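Local coordinates for cellulosomal scaffoldin (Acetivibrio cellulolyticus, PDB 4WI0), which supplies the C-terminal X-module and dockerin of a scaffoldin with a probable cellulase module, the dockerin binding calcium and pairing with a type II cohesin in cellulosome assembly, at residues A123-V127 and G128-N132. The protein carries 1 engineered substitution. Residues are numbered along the deposited sequence; the frame is centred on the assembly and turned at random.
Sequences AKYQV and GLDLN. With CA (calcium ion), chain D.
The carboxylate of D130 is gripped on both oxygens. D130 OD2 accepts a hydrogen bond from the hydroxyl of Y125, with Y125 OH to D130 OD2 at 2.6 Å. It uses the lone pair that faces away from OD1, and the backbone N of G135 is a second donor to OD2. D130 OD1 binds a calcium ion at 2.4 Å. One oxygen thus serves the metal while the other is held by the protein, which fixes the rotation of the group. The bound calcium probably stabilises the negative charge of the carboxylate.

D130 OD2 lies at the hydroxyl edge of the Y125 ring, near its plane. The ring and carboxylate planes are turned 75° apart. Both side chains have CG anti to the backbone N (chi1 171° for Y125, 180° for D130), and this brings the phenol to the carboxylate across the turn.

The backbone between them is tied by two bonds. L129 N donates to Q126 O at 2.9 Å. D130 N makes a weaker bond to V127 O, at 3.1 Å. Beside this turn, the side chains of Q126 and L129 run in the same direction. The amide end of Q126 lies along the leucine, with Q126 OE1 3.8 Å from L129 CD1. L129 is buried, with M94, E111 and I137 around its side chain.

N132 adds its OD1 to the same calcium at 2.3 Å, and a water oxygen lies 2.5 Å from the calcium ion as a further ligand. D130 opens the series of protein ligands, which continues through N132, D134 and A136 O and ends at D141 in helix 139-146, the arrangement of an EF-hand-like calcium loop in a dockerin.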
ATOM      1  N   ALA B 123     -10.873 -10.532 -12.588  1.00 37.56           N
ATOM      2  CA  ALA B 123     -10.842  -9.896 -13.910  1.00 38.84           C
ATOM      3  C   ALA B 123     -10.425  -8.423 -13.829  1.00 37.62           C
ATOM      4  O   ALA B 123      -9.743  -7.917 -14.720  1.00 39.47           O
ATOM      5  CB  ALA B 123     -12.200 -10.019 -14.584  1.00 40.15           C
ATOM      6  N   LYS B 124     -10.833  -7.749 -12.758  1.00 37.33           N
ATOM      7  CA  LYS B 124     -10.512  -6.334 -12.552  1.00 36.79           C
ATOM      8  C   LYS B 124      -9.034  -6.064 -12.237  1.00 34.36           C
ATOM      9  O   LYS B 124      -8.551  -4.948 -12.419  1.00 35.13           O
ATOM     10  CB  LYS B 124     -11.391  -5.768 -11.437  1.00 36.42           C
ATOM     11  CG  LYS B 124     -11.168  -4.300 -11.153  1.00 36.11           C
ATOM     12  CD  LYS B 124     -12.224  -3.757 -10.211  1.00 37.09           C
ATOM     13  CE  LYS B 124     -13.499  -3.403 -10.946  1.00 39.13           C
ATOM     14  NZ  LYS B 124     -14.465  -2.788  -9.998  1.00 40.53           N
ATOM     15  N   TYR B 125      -8.322  -7.073 -11.749  1.00 32.76           N
ATOM     16  CA  TYR B 125      -6.899  -6.933 -11.442  1.00 30.80           C
ATOM     17  C   TYR B 125      -6.056  -6.669 -12.699  1.00 31.21           C
ATOM     18  O   TYR B 125      -6.229  -7.323 -13.722  1.00 32.85           O
ATOM     19  CB  TYR B 125      -6.417  -8.198 -10.739  1.00 30.07           C
ATOM     20  CG  TYR B 125      -4.927  -8.322 -10.523  1.00 28.58           C
ATOM     21  CD1 TYR B 125      -4.089  -8.772 -11.545  1.00 28.79           C
ATOM     22  CD2 TYR B 125      -4.358  -8.047  -9.280  1.00 27.22           C
ATOM     23  CE1 TYR B 125      -2.729  -8.914 -11.344  1.00 27.77           C
ATOM     24  CE2 TYR B 125      -2.997  -8.188  -9.072  1.00 26.59           C
ATOM     25  CZ  TYR B 125      -2.191  -8.626 -10.109  1.00 26.81           C
ATOM     26  OH  TYR B 125      -0.845  -8.771  -9.917  1.00 26.43           O
ATOM     27  N   GLN B 126      -5.140  -5.710 -12.607  1.00 30.58           N
ATOM     28  CA  GLN B 126      -4.178  -5.442 -13.673  1.00 30.65           C
ATOM     29  C   GLN B 126      -2.775  -5.504 -13.087  1.00 27.78           C
ATOM     30  O   GLN B 126      -2.454  -4.760 -12.158  1.00 27.36           O
ATOM     31  CB  GLN B 126      -4.418  -4.063 -14.280  1.00 33.00           C
ATOM     32  CG  GLN B 126      -5.830  -3.823 -14.797  1.00 35.42           C
ATOM     33  CD  GLN B 126      -6.099  -2.348 -15.073  1.00 36.28           C
ATOM     34  OE1 GLN B 126      -5.193  -1.599 -15.447  1.00 36.59           O
ATOM     35  NE2 GLN B 126      -7.345  -1.922 -14.878  1.00 37.09           N
ATOM     36  N   VAL B 127      -1.938  -6.378 -13.635  1.00 26.63           N
ATOM     37  CA  VAL B 127      -0.606  -6.627 -13.078  1.00 25.56           C
ATOM     38  C   VAL B 127       0.227  -5.343 -12.919  1.00 23.53           C
ATOM     39  O   VAL B 127       0.992  -5.215 -11.970  1.00 21.61           O
ATOM     40  CB  VAL B 127       0.162  -7.701 -13.895  1.00 26.96           C
ATOM     41  CG1 VAL B 127       0.560  -7.181 -15.270  1.00 27.21           C
ATOM     42  CG2 VAL B 127       1.379  -8.190 -13.126  1.00 26.99           C
ATOM     43  N   GLY B 128       0.055  -4.391 -13.833  1.00 23.48           N
ATOM     44  CA  GLY B 128       0.742  -3.100 -13.755  1.00 22.12           C
ATOM     45  C   GLY B 128       0.459  -2.272 -12.515  1.00 21.02           C
ATOM     46  O   GLY B 128       1.313  -1.495 -12.078  1.00 21.27           O
ATOM     47  N   LEU B 129      -0.739  -2.420 -11.952  1.00 20.65           N
ATOM     48  CA  LEU B 129      -1.135  -1.683 -10.752  1.00 19.67           C
ATOM     49  C   LEU B 129      -0.628  -2.370  -9.480  1.00 19.25           C
ATOM     50  O   LEU B 129      -0.542  -1.751  -8.412  1.00 18.19           O
ATOM     51  CB  LEU B 129      -2.658  -1.530 -10.709  1.00 20.50           C
ATOM     52  CG  LEU B 129      -3.324  -0.934 -11.963  1.00 21.27           C
ATOM     53  CD1 LEU B 129      -4.823  -0.817 -11.751  1.00 22.16           C
ATOM     54  CD2 LEU B 129      -2.738   0.412 -12.346  1.00 20.96           C
ATOM     55  N   ASP B 130      -0.305  -3.657  -9.608  1.00 18.89           N
ATOM     56  CA  ASP B 130       0.330  -4.430  -8.542  1.00 18.66           C
ATOM     57  C   ASP B 130       1.828  -4.112  -8.547  1.00 18.06           C
ATOM     58  O   ASP B 130       2.630  -4.868  -9.090  1.00 17.75           O
ATOM     59  CB  ASP B 130       0.064  -5.934  -8.768  1.00 19.36           C
ATOM     60  CG  ASP B 130       0.694  -6.825  -7.707  1.00 19.88           C
ATOM     61  OD1 ASP B 130       1.290  -6.294  -6.741  1.00 19.58           O
ATOM     62  OD2 ASP B 130       0.578  -8.068  -7.834  1.00 20.09           O
ATOM     63  N   LEU B 131       2.185  -2.994  -7.914  1.00 17.70           N
ATOM     64  CA  LEU B 131       3.542  -2.458  -7.948  1.00 17.55           C
ATOM     65  C   LEU B 131       4.586  -3.410  -7.365  1.00 17.82           C
ATOM     66  O   LEU B 131       5.641  -3.583  -7.960  1.00 18.11           O
ATOM     67  CB  LEU B 131       3.617  -1.101  -7.236  1.00 17.57           C
ATOM     68  CG  LEU B 131       2.812   0.040  -7.861  1.00 17.99           C
ATOM     69  CD1 LEU B 131       3.050   1.349  -7.124  1.00 18.10           C
ATOM     70  CD2 LEU B 131       3.162   0.201  -9.332  1.00 18.56           C
ATOM     71  N   ASN B 132       4.302  -4.019  -6.218  1.00 17.99           N
ATOM     72  CA  ASN B 132       5.256  -4.958  -5.607  1.00 18.71           C
ATOM     73  C   ASN B 132       5.142  -6.406  -6.105  1.00 19.72           C
ATOM     74  O   ASN B 132       5.834  -7.287  -5.603  1.00 20.63           O
ATOM     75  CB  ASN B 132       5.210  -4.898  -4.068  1.00 18.77           C
ATOM     76  CG  ASN B 132       3.885  -5.377  -3.475  1.00 19.09           C
ATOM     77  OD1 ASN B 132       2.962  -5.791  -4.185  1.00 19.51           O
ATOM     78  ND2 ASN B 132       3.780  -5.283  -2.158  1.00 19.07           N
TER
HETATM   79 CA    CA D 202       0.685  -5.635  -4.517  1.00 19.93          CA
HETATM   80  O   HOH W   1       0.082  -5.671  -2.148  1.00 20.01           O